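Local coordinates for protein YchN (Escherichia coli, PDB 1JX7) that is of unknown function but assembles into a homohexamer, a dimer of trimers, and belongs to the DsrE/DsrF-like family, at residues A[2-7]-A[33-38]; A[11-16]-A[59-64]; A[24-29]-A[66-71]; A[42-47]-A[83-88]; A[51-56]-A[91-96]. All blocks are in the same frame, centred on the assembly; numbering follows the deposited sequence.

Contact 1: A[2-7]-A[33-38]; sequences QKIVIV and SNLDLR
K3 and D36 lie side by side on neighbouring parallel strands and, with R38, build a charged cluster on one surface of the sheet. The K3 chain turns at its CG–CD bond (chi3 66°), which lays its methylenes obliquely across the D36 carboxylate, K3 CG being 3.8 Å from D36 CG. The amine ends elsewhere: K3 NZ is 4.6 Å from D36 OD2, too far for a salt bridge, and instead sits over one face of the R38 guanidinium. Those two positive groups do not bond each other, but D36 probably offsets some of the repulsion between them, because R38 NH1 forms a salt bridge to D36 OD1 at 3.1 Å. The hydrogen bonds within this bridge are weak, with poor angles, and R38 reaches it with its chain extended from CG to NE. On the reverse surface the contact is apolar. L35, its CG opposite the backbone N (chi1 179°), brings CD2 to within 3.7 Å of I4 CD1, the two chains crossing at about a right angle. Beneath the side chains runs a regular parallel ladder: I4 N binds D36 O at 3.0 Å, R38 N returns to I4 O, and I6 N closes on R38 O at 2.8 Å. The two strands bracket helix 17-31 in a beta-alpha-beta unit, and A25 of that helix packs on both I6 and L37. Strand 113-116 continues the sheet beyond strand 3-8, W107 makes a cation-pi contact with R38 on the charged surface, and L109 of a neighbouring subunit packs on I4.

Contact 2: A[11-16]-A[59-64]; sequences APYGSE and YNIQQM
Y13 is set against both Y59 and I61, with the Y59 carbonyl at its edge and I61 over its face. With CG1 of I61 beside its own backbone N (chi1 -74°), I61 CD1 is carried almost exactly above the ring centre, 3.5 Å from the Y13 centroid and only 5° off the normal, a CH-pi contact. The Y59 ring lies nearly parallel to that of Y13, yet the two are slid so far apart, with centroids separated by 5.5 Å, that they barely overlap; Y13 CD1 and Y59 CE1 meet at 3.6 Å. In the plane of the Y13 ring, its edge faces the carbonyl Y59 O. The Y13 hydroxyl projects to the start of helix 61-70, where I61 N donates to Y13 OH at 3.0 Å. The loop after strand 3-8 of this parallel alpha/beta fold thus reaches the amino end of a helix much later in the chain, whose N-cap is N60. Y13 OH also bonds Q53. A water molecule lies 2.8 Å from Y59 OH and weakly accepts from Y13 N. L22 of helix 17-31 also packs against I61. Y59 stacks with F19 and also touches E57 of a neighbouring subunit.

Contact 3: A[24-29]-A[66-71]; sequences LAIALR and EILTAQ
R29 reaches from helix 17-31 to Q71, which follows helix 61-70, and its chain can be followed atom by atom along Q71. CB and CG lie against the amide end of Q71; a bend at the CB–CG bond (chi2 -45°) directs CD past it, the two side chains sliding by each other in opposite directions, and brings NE to donate to the backbone carbonyl of L35. At the tip NH1 lies beside the Q71 side chain, and NH2 makes a weak hydrogen bond, 3.4 Å from R29 NH2 to Q71 O. That carbonyl oxygen sits at the edge of the guanidinium and in its plane, whereas the Q71 amide is turned 73° from the same plane. The two helices share one face of the parallel sheet, side by side in one helical layer of an alpha/beta/alpha fold; their local axes come within 10.1 Å at an angle of 35°. Were R29 an alanine, the L35 carbonyl would probably be left without this donor, and the Q71 side chain would be set free to turn. Deeper in the groove the contact is apolar. L68 CD1 meets A25 CB at 3.7 Å, and L68 CG meets I26 CG1 at 4.0 Å. I26 also turns its CG2 to I67 CG2, likewise 4.0 Å away, the isoleucines crossing at about a right angle. Below, A25 and L68 both press on L37 of strand 36-41, while L101 and A105 of a neighbouring subunit pack against L24, A27 and L28.

Contact 4: A[42-47]-A[83-88]; sequences MSDAVT and DGRGIS
A bend at the CB–CG bond of R85 (chi2 -134°) sends its guanidinium to D44, whose CG stands beside its own backbone N (chi1 -53°). R85 NH1 and D44 OD2 form a hydrogen-bonded salt bridge, its modelled length doubtfully short, in which the nitrogen comes from above the carboxylate plane and the oxygen is tilted from the guanidinium plane. The two planes are 73° apart, and the contact runs through the single oxygen OD2. The S43–D44 peptide lies over one guanidinium face, offset toward the rim, with S43 C 3.2 Å above the plane. Lower down, I87 CG2 lies 4.5 Å from V46 CG1, a loose apolar touch. R85 follows helix 79-84, and G86 adopts positive phi in a Schellman motif. Just beyond, S88 OG donates to D83 OD1. P12 of a neighbouring subunit packs on R85, and E16 of another subunit forms a salt bridge with R85 NH2 and packs on S43 and D44. A leucine in place of R85 would probably leave D44 and E16 of that subunit without their positive mate. A buried arginine placed between carboxylates of two chains suggests that charge balance probably ties the 42-47 loop to the turn after helix 79-84 at a subunit interface.

Contact 5: A[51-56]-A[91-96]; sequences RGQKPG and PLIDGV
The backbones approach where R51 and I93 have CA atoms 5.0 Å apart, and R51 N makes a weak bond to P91 O at 3.3 Å. The R51 side chain then does most of the work. It starts opposite its backbone N (chi1 -162°) and swings round at the CG–CD bond (chi3 -104°), a turn that returns the guanidinium to the 91-96 backbone. There R51 NH1 donates to L92 O, arriving from above the carbonyl plane and off its lone pairs. I93 CA lies over one face of the guanidinium. D94 supplies opposite charge only, its OD1 standing 4.2 Å from R51 NH2 and well outside the guanidinium plane. The I93 side chain runs instead to Q53, crossing it at about a right angle, with I93 CD1 3.7 Å from Q53 NE2. That amide is already held: NE2 binds the carbonyls of A48 and L50. K54 extends to a neighbouring subunit, with a long, weak ion pair to D83. Here two irregular connections of a parallel alpha/beta fold pack together, one joining strand 36-41 to helix 61-70, the other helix 79-84 to strand 96-99.

From the N terminus, contact 1 closes the first beta-alpha-beta unit, with helix 17-31 inside its loop. Contact 2 opens within that loop and closes on helix 61-70, so it crosses contact 1; contact 3 opens later on helix 17-31, crosses both, and ends further along the same second helix. Contacts 4 and 5 begin after contact 1 has closed and lie in series with it, yet each crosses contacts 2 and 3, and they cross each other. No contact nests within another. Together they bind the central strands to two helices on one face, then the long 42-56 connection to the later segments 83-88 and 91-96, with contacts 2, 4 and 5 meeting the same neighbouring subunit.

Contact 1: A[2-7]-A[33-38]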
# COMPACT_ATOMS: atom_id res chain seq x y z
N GLN A 2 2.49 -31.57 -10.81
CA GLN A 2 1.81 -30.54 -10.04
C GLN A 2 1.77 -29.22 -10.78
O GLN A 2 2.78 -28.79 -11.33
CB GLN A 2 2.50 -30.34 -8.70
CG GLN A 2 1.92 -29.23 -7.89
CD GLN A 2 2.49 -29.16 -6.49
OE1 GLN A 2 2.12 -28.29 -5.71
NE2 GLN A 2 3.40 -30.08 -6.17
N LYS A 3 0.60 -28.58 -10.78
CA LYS A 3 0.45 -27.30 -11.45
C LYS A 3 0.34 -26.17 -10.44
O LYS A 3 -0.58 -26.13 -9.61
CB LYS A 3 -0.78 -27.31 -12.36
CG LYS A 3 -0.65 -28.28 -13.52
CD LYS A 3 -1.69 -28.02 -14.61
CE LYS A 3 -1.46 -26.67 -15.29
NZ LYS A 3 -2.34 -26.45 -16.48
N ILE A 4 1.28 -25.25 -10.50
CA ILE A 4 1.30 -24.11 -9.60
C ILE A 4 1.25 -22.80 -10.37
O ILE A 4 2.09 -22.53 -11.23
CB ILE A 4 2.56 -24.10 -8.73
CG1 ILE A 4 2.49 -25.24 -7.71
CG2 ILE A 4 2.71 -22.75 -8.05
CD1 ILE A 4 3.77 -25.39 -6.91
N VAL A 5 0.23 -21.98 -10.07
CA VAL A 5 0.09 -20.70 -10.72
C VAL A 5 0.47 -19.63 -9.71
O VAL A 5 0.11 -19.71 -8.53
CB VAL A 5 -1.37 -20.44 -11.18
CG1 VAL A 5 -1.51 -19.04 -11.74
CG2 VAL A 5 -1.77 -21.47 -12.22
N ILE A 6 1.22 -18.63 -10.17
CA ILE A 6 1.63 -17.53 -9.32
C ILE A 6 1.12 -16.24 -9.94
O ILE A 6 1.34 -15.97 -11.11
CB ILE A 6 3.17 -17.44 -9.19
CG1 ILE A 6 3.66 -18.46 -8.16
CG2 ILE A 6 3.59 -16.02 -8.80
CD1 ILE A 6 5.14 -18.33 -7.80
N VAL A 7 0.41 -15.44 -9.15
CA VAL A 7 -0.08 -14.18 -9.67
C VAL A 7 0.65 -13.06 -8.94
O VAL A 7 1.16 -13.25 -7.84
CB VAL A 7 -1.60 -14.05 -9.46
CG1 VAL A 7 -2.16 -13.01 -10.42
CG2 VAL A 7 -2.28 -15.38 -9.71
N SER A 33 12.83 -29.30 -10.73
CA SER A 33 13.24 -28.99 -12.09
C SER A 33 12.12 -29.12 -13.12
O SER A 33 12.13 -28.40 -14.14
CB SER A 33 14.40 -29.92 -12.47
OG SER A 33 14.88 -29.67 -13.78
N ASN A 34 11.18 -30.02 -12.85
CA ASN A 34 10.05 -30.28 -13.75
C ASN A 34 8.75 -29.62 -13.32
O ASN A 34 7.72 -29.78 -13.98
CB ASN A 34 9.83 -31.79 -13.85
CG ASN A 34 9.68 -32.27 -15.27
OD1 ASN A 34 8.83 -31.79 -16.02
ND2 ASN A 34 10.53 -33.21 -15.67
N LEU A 35 8.78 -28.90 -12.21
CA LEU A 35 7.58 -28.25 -11.68
C LEU A 35 6.87 -27.39 -12.72
O LEU A 35 7.45 -26.43 -13.25
CB LEU A 35 7.98 -27.40 -10.46
CG LEU A 35 7.01 -26.54 -9.64
CD1 LEU A 35 6.88 -25.19 -10.29
CD2 LEU A 35 5.66 -27.22 -9.52
N ASP A 36 5.63 -27.76 -13.04
CA ASP A 36 4.81 -27.01 -14.01
C ASP A 36 4.42 -25.70 -13.32
O ASP A 36 3.47 -25.65 -12.53
CB ASP A 36 3.54 -27.82 -14.36
CG ASP A 36 2.52 -27.02 -15.17
OD1 ASP A 36 2.12 -25.93 -14.71
OD2 ASP A 36 2.12 -27.48 -16.27
N LEU A 37 5.18 -24.65 -13.62
CA LEU A 37 4.98 -23.34 -13.00
C LEU A 37 4.56 -22.32 -14.03
O LEU A 37 5.17 -22.20 -15.09
CB LEU A 37 6.29 -22.90 -12.34
CG LEU A 37 6.32 -21.73 -11.35
CD1 LEU A 37 7.78 -21.39 -11.08
CD2 LEU A 37 5.60 -20.52 -11.92
N ARG A 38 3.51 -21.56 -13.70
CA ARG A 38 2.98 -20.53 -14.58
C ARG A 38 2.91 -19.23 -13.78
O ARG A 38 2.47 -19.23 -12.62
CB ARG A 38 1.59 -20.90 -15.07
CG ARG A 38 1.52 -22.05 -16.06
CD ARG A 38 0.07 -22.31 -16.36
NE ARG A 38 -0.17 -22.85 -17.68
CZ ARG A 38 -0.01 -24.13 -18.01
NH1 ARG A 38 0.40 -25.00 -17.09
NH2 ARG A 38 -0.26 -24.54 -19.24

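Contact 2: A[11-16]-A[59-64]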
# COMPACT_ATOMS: atom_id res chain seq x y z
N ALA A 11 4.06 -3.43 -8.38
CA ALA A 11 4.91 -2.71 -9.33
C ALA A 11 6.35 -3.08 -9.05
O ALA A 11 6.75 -3.17 -7.88
CB ALA A 11 4.71 -1.20 -9.18
N PRO A 12 7.14 -3.32 -10.10
CA PRO A 12 8.55 -3.68 -9.91
C PRO A 12 9.30 -2.64 -9.09
O PRO A 12 9.01 -1.45 -9.19
CB PRO A 12 9.09 -3.74 -11.34
CG PRO A 12 7.89 -4.06 -12.15
CD PRO A 12 6.80 -3.26 -11.53
N TYR A 13 10.24 -3.06 -8.27
CA TYR A 13 11.10 -2.18 -7.48
C TYR A 13 10.50 -1.23 -6.46
O TYR A 13 11.14 -0.90 -5.48
CB TYR A 13 11.89 -1.30 -8.42
CG TYR A 13 12.69 -2.08 -9.40
CD1 TYR A 13 13.83 -2.77 -8.99
CD2 TYR A 13 12.33 -2.15 -10.74
CE1 TYR A 13 14.58 -3.54 -9.89
CE2 TYR A 13 13.07 -2.91 -11.65
CZ TYR A 13 14.20 -3.61 -11.22
OH TYR A 13 14.93 -4.35 -12.12
N GLY A 14 9.28 -0.80 -6.71
CA GLY A 14 8.66 0.12 -5.79
C GLY A 14 8.17 -0.69 -4.61
O GLY A 14 8.23 -0.23 -3.47
N SER A 15 7.68 -1.86 -4.92
CA SER A 15 7.18 -2.78 -3.90
C SER A 15 8.22 -3.83 -3.60
O SER A 15 9.35 -3.77 -4.08
CB SER A 15 5.89 -3.46 -4.40
OG SER A 15 6.12 -4.33 -5.51
N GLU A 16 7.84 -4.81 -2.80
CA GLU A 16 8.73 -5.91 -2.45
C GLU A 16 8.01 -7.20 -2.89
O GLU A 16 8.64 -8.20 -3.22
CB GLU A 16 8.96 -5.93 -0.94
CG GLU A 16 10.01 -6.91 -0.50
CD GLU A 16 11.24 -6.22 0.06
OE1 GLU A 16 11.50 -6.36 1.27
OE2 GLU A 16 11.93 -5.53 -0.72
N TYR A 59 18.41 -5.68 -6.54
CA TYR A 59 17.97 -6.72 -7.45
C TYR A 59 17.55 -6.23 -8.83
O TYR A 59 17.30 -5.04 -9.05
CB TYR A 59 16.85 -7.57 -6.81
CG TYR A 59 15.58 -6.85 -6.45
CD1 TYR A 59 14.70 -6.40 -7.43
CD2 TYR A 59 15.24 -6.63 -5.11
CE1 TYR A 59 13.50 -5.76 -7.09
CE2 TYR A 59 14.06 -5.99 -4.76
CZ TYR A 59 13.20 -5.56 -5.75
OH TYR A 59 12.04 -4.92 -5.38
N ASN A 60 17.52 -7.16 -9.78
CA ASN A 60 17.15 -6.85 -11.14
C ASN A 60 16.04 -7.78 -11.62
O ASN A 60 16.27 -8.92 -12.01
CB ASN A 60 18.36 -6.99 -12.05
CG ASN A 60 18.10 -6.48 -13.44
OD1 ASN A 60 18.28 -5.31 -13.73
ND2 ASN A 60 17.64 -7.37 -14.31
N ILE A 61 14.82 -7.26 -11.57
CA ILE A 61 13.64 -8.00 -11.96
C ILE A 61 13.72 -8.57 -13.36
O ILE A 61 13.20 -9.67 -13.64
CB ILE A 61 12.44 -7.09 -11.78
CG1 ILE A 61 12.15 -6.98 -10.28
CG2 ILE A 61 11.24 -7.61 -12.55
CD1 ILE A 61 11.42 -5.73 -9.89
N GLN A 62 14.41 -7.86 -14.25
CA GLN A 62 14.54 -8.35 -15.61
C GLN A 62 15.24 -9.70 -15.61
O GLN A 62 14.77 -10.65 -16.22
CB GLN A 62 15.34 -7.37 -16.44
CG GLN A 62 14.81 -7.22 -17.83
CD GLN A 62 15.90 -6.97 -18.84
OE1 GLN A 62 16.59 -7.90 -19.25
NE2 GLN A 62 16.06 -5.72 -19.23
N GLN A 63 16.36 -9.78 -14.90
CA GLN A 63 17.15 -11.01 -14.80
C GLN A 63 16.37 -12.17 -14.19
O GLN A 63 16.50 -13.31 -14.65
CB GLN A 63 18.42 -10.79 -13.97
CG GLN A 63 19.17 -12.09 -13.65
CD GLN A 63 20.25 -11.91 -12.58
OE1 GLN A 63 21.35 -11.41 -12.86
NE2 GLN A 63 19.95 -12.31 -11.36
N MSE A 64 15.59 -11.89 -13.16
CA MSE A 64 14.80 -12.92 -12.50
C MSE A 64 13.74 -13.50 -13.44
O MSE A 64 13.35 -14.66 -13.31
CB MSE A 64 14.16 -12.36 -11.22
CG MSE A 64 15.17 -12.07 -10.12
SE MSE A 64 14.48 -11.24 -8.70
CE MSE A 64 14.13 -9.80 -9.44
O HOH W 1 9.57 -5.57 -6.63

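Contact 3: A[24-29]-A[66-71]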
# COMPACT_ATOMS: atom_id res chain seq x y z
N LEU A 24 10.51 -16.60 -5.01
CA LEU A 24 9.85 -17.84 -4.61
C LEU A 24 9.69 -18.73 -5.85
O LEU A 24 9.82 -19.95 -5.77
CB LEU A 24 8.47 -17.55 -4.02
CG LEU A 24 7.84 -18.60 -3.09
CD1 LEU A 24 6.40 -18.21 -2.81
CD2 LEU A 24 7.88 -19.96 -3.71
N ALA A 25 9.40 -18.11 -6.98
CA ALA A 25 9.21 -18.81 -8.24
C ALA A 25 10.48 -19.54 -8.69
O ALA A 25 10.44 -20.71 -9.06
CB ALA A 25 8.76 -17.84 -9.33
N ILE A 26 11.60 -18.84 -8.66
CA ILE A 26 12.88 -19.41 -9.05
C ILE A 26 13.21 -20.54 -8.07
O ILE A 26 13.83 -21.54 -8.44
CB ILE A 26 14.00 -18.34 -9.01
CG1 ILE A 26 13.66 -17.18 -9.98
CG2 ILE A 26 15.32 -18.96 -9.35
CD1 ILE A 26 14.61 -15.96 -9.93
N ALA A 27 12.77 -20.37 -6.82
CA ALA A 27 13.03 -21.34 -5.78
C ALA A 27 12.20 -22.60 -5.97
O ALA A 27 12.69 -23.71 -5.74
CB ALA A 27 12.73 -20.74 -4.42
N LEU A 28 10.95 -22.45 -6.38
CA LEU A 28 10.10 -23.60 -6.58
C LEU A 28 10.68 -24.49 -7.66
O LEU A 28 10.71 -25.72 -7.53
CB LEU A 28 8.69 -23.15 -6.96
CG LEU A 28 7.96 -22.48 -5.78
CD1 LEU A 28 6.68 -21.82 -6.24
CD2 LEU A 28 7.71 -23.51 -4.69
N ARG A 29 11.16 -23.86 -8.72
CA ARG A 29 11.77 -24.60 -9.82
C ARG A 29 13.04 -25.31 -9.37
O ARG A 29 13.25 -26.47 -9.71
CB ARG A 29 12.08 -23.67 -10.99
CG ARG A 29 11.13 -23.82 -12.16
CD ARG A 29 10.89 -25.30 -12.47
NE ARG A 29 10.06 -25.50 -13.66
CZ ARG A 29 10.48 -25.27 -14.89
NH1 ARG A 29 11.72 -24.84 -15.11
NH2 ARG A 29 9.67 -25.47 -15.92
N GLU A 66 14.21 -13.64 -16.78
CA GLU A 66 14.93 -14.36 -17.81
C GLU A 66 15.32 -15.73 -17.26
O GLU A 66 15.31 -16.73 -17.99
CB GLU A 66 16.16 -13.56 -18.24
CG GLU A 66 15.77 -12.15 -18.66
CD GLU A 66 16.88 -11.40 -19.36
OE1 GLU A 66 18.02 -11.39 -18.85
OE2 GLU A 66 16.60 -10.80 -20.42
N ILE A 67 15.63 -15.77 -15.97
CA ILE A 67 15.97 -17.02 -15.30
C ILE A 67 14.76 -17.96 -15.39
O ILE A 67 14.90 -19.16 -15.62
CB ILE A 67 16.30 -16.79 -13.80
CG1 ILE A 67 17.56 -15.95 -13.66
CG2 ILE A 67 16.48 -18.12 -13.09
CD1 ILE A 67 17.92 -15.62 -12.24
N LEU A 68 13.56 -17.41 -15.22
CA LEU A 68 12.34 -18.19 -15.30
C LEU A 68 11.92 -18.51 -16.73
O LEU A 68 11.46 -19.62 -17.00
CB LEU A 68 11.20 -17.48 -14.58
CG LEU A 68 11.09 -17.56 -13.05
CD1 LEU A 68 10.05 -16.57 -12.55
CD2 LEU A 68 10.73 -18.98 -12.63
N THR A 69 12.07 -17.57 -17.66
CA THR A 69 11.66 -17.86 -19.02
C THR A 69 12.64 -18.78 -19.74
O THR A 69 12.24 -19.51 -20.66
CB THR A 69 11.43 -16.57 -19.87
OG1 THR A 69 12.69 -15.94 -20.17
CG2 THR A 69 10.52 -15.60 -19.14
N ALA A 70 13.90 -18.79 -19.32
CA ALA A 70 14.90 -19.66 -19.97
C ALA A 70 14.53 -21.14 -19.73
O ALA A 70 14.87 -22.02 -20.53
CB ALA A 70 16.28 -19.37 -19.42
N GLN A 71 13.84 -21.37 -18.62
CA GLN A 71 13.37 -22.69 -18.19
C GLN A 71 12.01 -22.99 -18.81
O GLN A 71 11.41 -24.03 -18.52
CB GLN A 71 13.17 -22.71 -16.68
CG GLN A 71 14.39 -22.85 -15.83
CD GLN A 71 14.03 -22.83 -14.37
OE1 GLN A 71 13.86 -21.77 -13.77
NE2 GLN A 71 13.87 -24.01 -13.78

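Contact 4: A[42-47]-A[83-88]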
# COMPACT_ATOMS: atom_id res chain seq x y z
N MSE A 42 -0.67 -9.11 -13.16
CA MSE A 42 -1.79 -8.19 -13.34
C MSE A 42 -1.40 -6.76 -12.99
O MSE A 42 -0.29 -6.50 -12.54
CB MSE A 42 -2.99 -8.61 -12.47
CG MSE A 42 -3.60 -9.96 -12.83
SE MSE A 42 -5.13 -10.28 -11.97
CE MSE A 42 -4.57 -10.30 -10.28
N SER A 43 -2.34 -5.85 -13.21
CA SER A 43 -2.16 -4.46 -12.90
C SER A 43 -0.73 -3.94 -13.02
O SER A 43 -0.10 -4.15 -14.06
CB SER A 43 -2.69 -4.16 -11.51
OG SER A 43 -1.92 -4.83 -10.53
N ASP A 44 -0.21 -3.28 -12.00
CA ASP A 44 1.17 -2.83 -11.86
C ASP A 44 2.38 -3.72 -12.16
O ASP A 44 3.37 -3.24 -12.73
CB ASP A 44 1.39 -2.21 -10.50
CG ASP A 44 0.39 -1.13 -10.19
OD1 ASP A 44 0.52 -0.52 -9.11
OD2 ASP A 44 -0.52 -0.90 -11.02
N ALA A 45 2.31 -5.00 -11.80
CA ALA A 45 3.43 -5.92 -12.04
C ALA A 45 3.70 -6.11 -13.52
O ALA A 45 4.65 -6.79 -13.91
CB ALA A 45 3.13 -7.31 -11.38
N VAL A 46 2.88 -5.49 -14.35
CA VAL A 46 2.98 -5.63 -15.79
C VAL A 46 4.11 -4.86 -16.45
O VAL A 46 4.60 -5.25 -17.51
CB VAL A 46 1.62 -5.24 -16.44
CG1 VAL A 46 1.81 -4.84 -17.87
CG2 VAL A 46 0.67 -6.44 -16.35
N THR A 47 4.54 -3.75 -15.83
CA THR A 47 5.63 -2.97 -16.39
C THR A 47 6.94 -3.74 -16.21
O THR A 47 7.93 -3.44 -16.88
CB THR A 47 5.73 -1.56 -15.71
OG1 THR A 47 6.01 -1.69 -14.32
CG2 THR A 47 4.44 -0.79 -15.87
N ASP A 83 -2.30 -2.59 -21.99
CA ASP A 83 -2.84 -1.59 -22.90
C ASP A 83 -2.97 -0.23 -22.20
O ASP A 83 -2.63 0.81 -22.76
CB ASP A 83 -4.22 -2.00 -23.42
CG ASP A 83 -4.18 -3.28 -24.22
OD1 ASP A 83 -3.36 -3.40 -25.15
OD2 ASP A 83 -5.00 -4.19 -23.93
N GLY A 84 -3.47 -0.27 -20.96
CA GLY A 84 -3.65 0.96 -20.22
C GLY A 84 -2.34 1.67 -19.92
O GLY A 84 -2.33 2.90 -19.81
N ARG A 85 -1.25 0.93 -19.82
CA ARG A 85 0.03 1.54 -19.51
C ARG A 85 0.92 1.74 -20.76
O ARG A 85 2.07 2.16 -20.66
CB ARG A 85 0.75 0.70 -18.45
CG ARG A 85 -0.21 -0.11 -17.59
CD ARG A 85 0.03 -0.05 -16.09
NE ARG A 85 -1.09 -0.69 -15.39
CZ ARG A 85 -1.33 -0.59 -14.08
NH1 ARG A 85 -0.53 0.13 -13.30
NH2 ARG A 85 -2.38 -1.20 -13.55
N GLY A 86 0.36 1.43 -21.93
CA GLY A 86 1.08 1.61 -23.18
C GLY A 86 2.30 0.74 -23.29
O GLY A 86 3.32 1.11 -23.88
N ILE A 87 2.19 -0.46 -22.72
CA ILE A 87 3.29 -1.40 -22.72
C ILE A 87 3.03 -2.52 -23.72
O ILE A 87 3.95 -3.26 -24.07
CB ILE A 87 3.46 -1.94 -21.29
CG1 ILE A 87 4.12 -0.85 -20.46
CG2 ILE A 87 4.24 -3.23 -21.28
CD1 ILE A 87 4.28 -1.20 -19.01
N SER A 88 1.79 -2.62 -24.19
CA SER A 88 1.42 -3.65 -25.15
C SER A 88 2.32 -3.72 -26.39
O SER A 88 2.71 -4.81 -26.80
CB SER A 88 -0.03 -3.45 -25.60
OG SER A 88 -0.94 -3.79 -24.57

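Contact 5: A[51-56]-A[91-96]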
# COMPACT_ATOMS: atom_id res chain seq x y z
N ARG A 51 11.93 -4.38 -21.37
CA ARG A 51 13.32 -4.77 -21.57
C ARG A 51 14.22 -3.58 -21.25
O ARG A 51 13.76 -2.44 -21.20
CB ARG A 51 13.52 -5.21 -23.03
CG ARG A 51 14.78 -6.02 -23.26
CD ARG A 51 15.29 -5.93 -24.69
NE ARG A 51 14.99 -7.12 -25.47
CZ ARG A 51 13.77 -7.57 -25.70
NH1 ARG A 51 12.72 -6.95 -25.19
NH2 ARG A 51 13.60 -8.65 -26.45
N GLY A 52 15.51 -3.84 -21.02
CA GLY A 52 16.45 -2.78 -20.74
C GLY A 52 16.55 -2.29 -19.30
O GLY A 52 17.12 -1.23 -19.04
N GLN A 53 15.98 -3.06 -18.37
CA GLN A 53 16.03 -2.68 -16.97
C GLN A 53 17.48 -2.74 -16.52
O GLN A 53 18.16 -3.75 -16.70
CB GLN A 53 15.18 -3.65 -16.13
CG GLN A 53 13.72 -3.63 -16.53
CD GLN A 53 12.86 -4.59 -15.74
OE1 GLN A 53 12.85 -4.58 -14.51
NE2 GLN A 53 12.11 -5.43 -16.46
N LYS A 54 17.96 -1.63 -15.96
CA LYS A 54 19.33 -1.59 -15.51
C LYS A 54 19.50 -0.71 -14.29
O LYS A 54 19.95 0.43 -14.38
CB LYS A 54 20.25 -1.13 -16.65
CG LYS A 54 19.66 -0.06 -17.55
CD LYS A 54 19.83 1.35 -16.98
CE LYS A 54 21.32 1.73 -16.84
NZ LYS A 54 21.55 3.11 -16.30
N PRO A 55 19.11 -1.22 -13.12
CA PRO A 55 19.21 -0.48 -11.86
C PRO A 55 20.63 -0.61 -11.33
O PRO A 55 21.20 -1.69 -11.40
CB PRO A 55 18.20 -1.19 -10.97
CG PRO A 55 18.37 -2.62 -11.40
CD PRO A 55 18.45 -2.52 -12.91
N GLY A 56 21.19 0.48 -10.84
CA GLY A 56 22.55 0.42 -10.32
C GLY A 56 22.54 -0.10 -8.90
O GLY A 56 23.58 -0.40 -8.31
N PRO A 91 8.86 -3.45 -26.46
CA PRO A 91 9.65 -4.68 -26.50
C PRO A 91 9.65 -5.34 -25.12
O PRO A 91 10.09 -4.73 -24.14
CB PRO A 91 11.04 -4.18 -26.90
CG PRO A 91 10.75 -2.89 -27.64
CD PRO A 91 9.70 -2.28 -26.77
N LEU A 92 9.15 -6.56 -25.04
CA LEU A 92 9.11 -7.26 -23.77
C LEU A 92 10.30 -8.19 -23.68
O LEU A 92 10.87 -8.58 -24.69
CB LEU A 92 7.83 -8.10 -23.63
CG LEU A 92 6.44 -7.46 -23.46
CD1 LEU A 92 6.51 -6.36 -22.41
CD2 LEU A 92 5.98 -6.90 -24.78
N ILE A 93 10.66 -8.54 -22.45
CA ILE A 93 11.75 -9.48 -22.19
C ILE A 93 11.33 -10.75 -22.92
O ILE A 93 10.14 -11.01 -23.06
CB ILE A 93 11.87 -9.75 -20.67
CG1 ILE A 93 12.05 -8.43 -19.93
CG2 ILE A 93 13.03 -10.69 -20.40
CD1 ILE A 93 12.11 -8.57 -18.41
N ASP A 94 12.30 -11.52 -23.38
CA ASP A 94 12.01 -12.74 -24.13
C ASP A 94 10.71 -13.49 -23.83
O ASP A 94 9.64 -13.08 -24.27
CB ASP A 94 13.19 -13.71 -24.03
CG ASP A 94 14.38 -13.25 -24.84
OD1 ASP A 94 14.17 -12.81 -26.00
OD2 ASP A 94 15.53 -13.33 -24.34
N GLY A 95 10.81 -14.59 -23.10
CA GLY A 95 9.62 -15.38 -22.81
C GLY A 95 8.38 -14.66 -22.33
O GLY A 95 7.30 -15.24 -22.33
N VAL A 96 8.51 -13.40 -21.91
CA VAL A 96 7.37 -12.65 -21.43
C VAL A 96 6.34 -12.42 -22.52
O VAL A 96 6.70 -12.07 -23.64
CB VAL A 96 7.84 -11.30 -20.86
CG1 VAL A 96 6.64 -10.39 -20.60
CG2 VAL A 96 8.62 -11.54 -19.58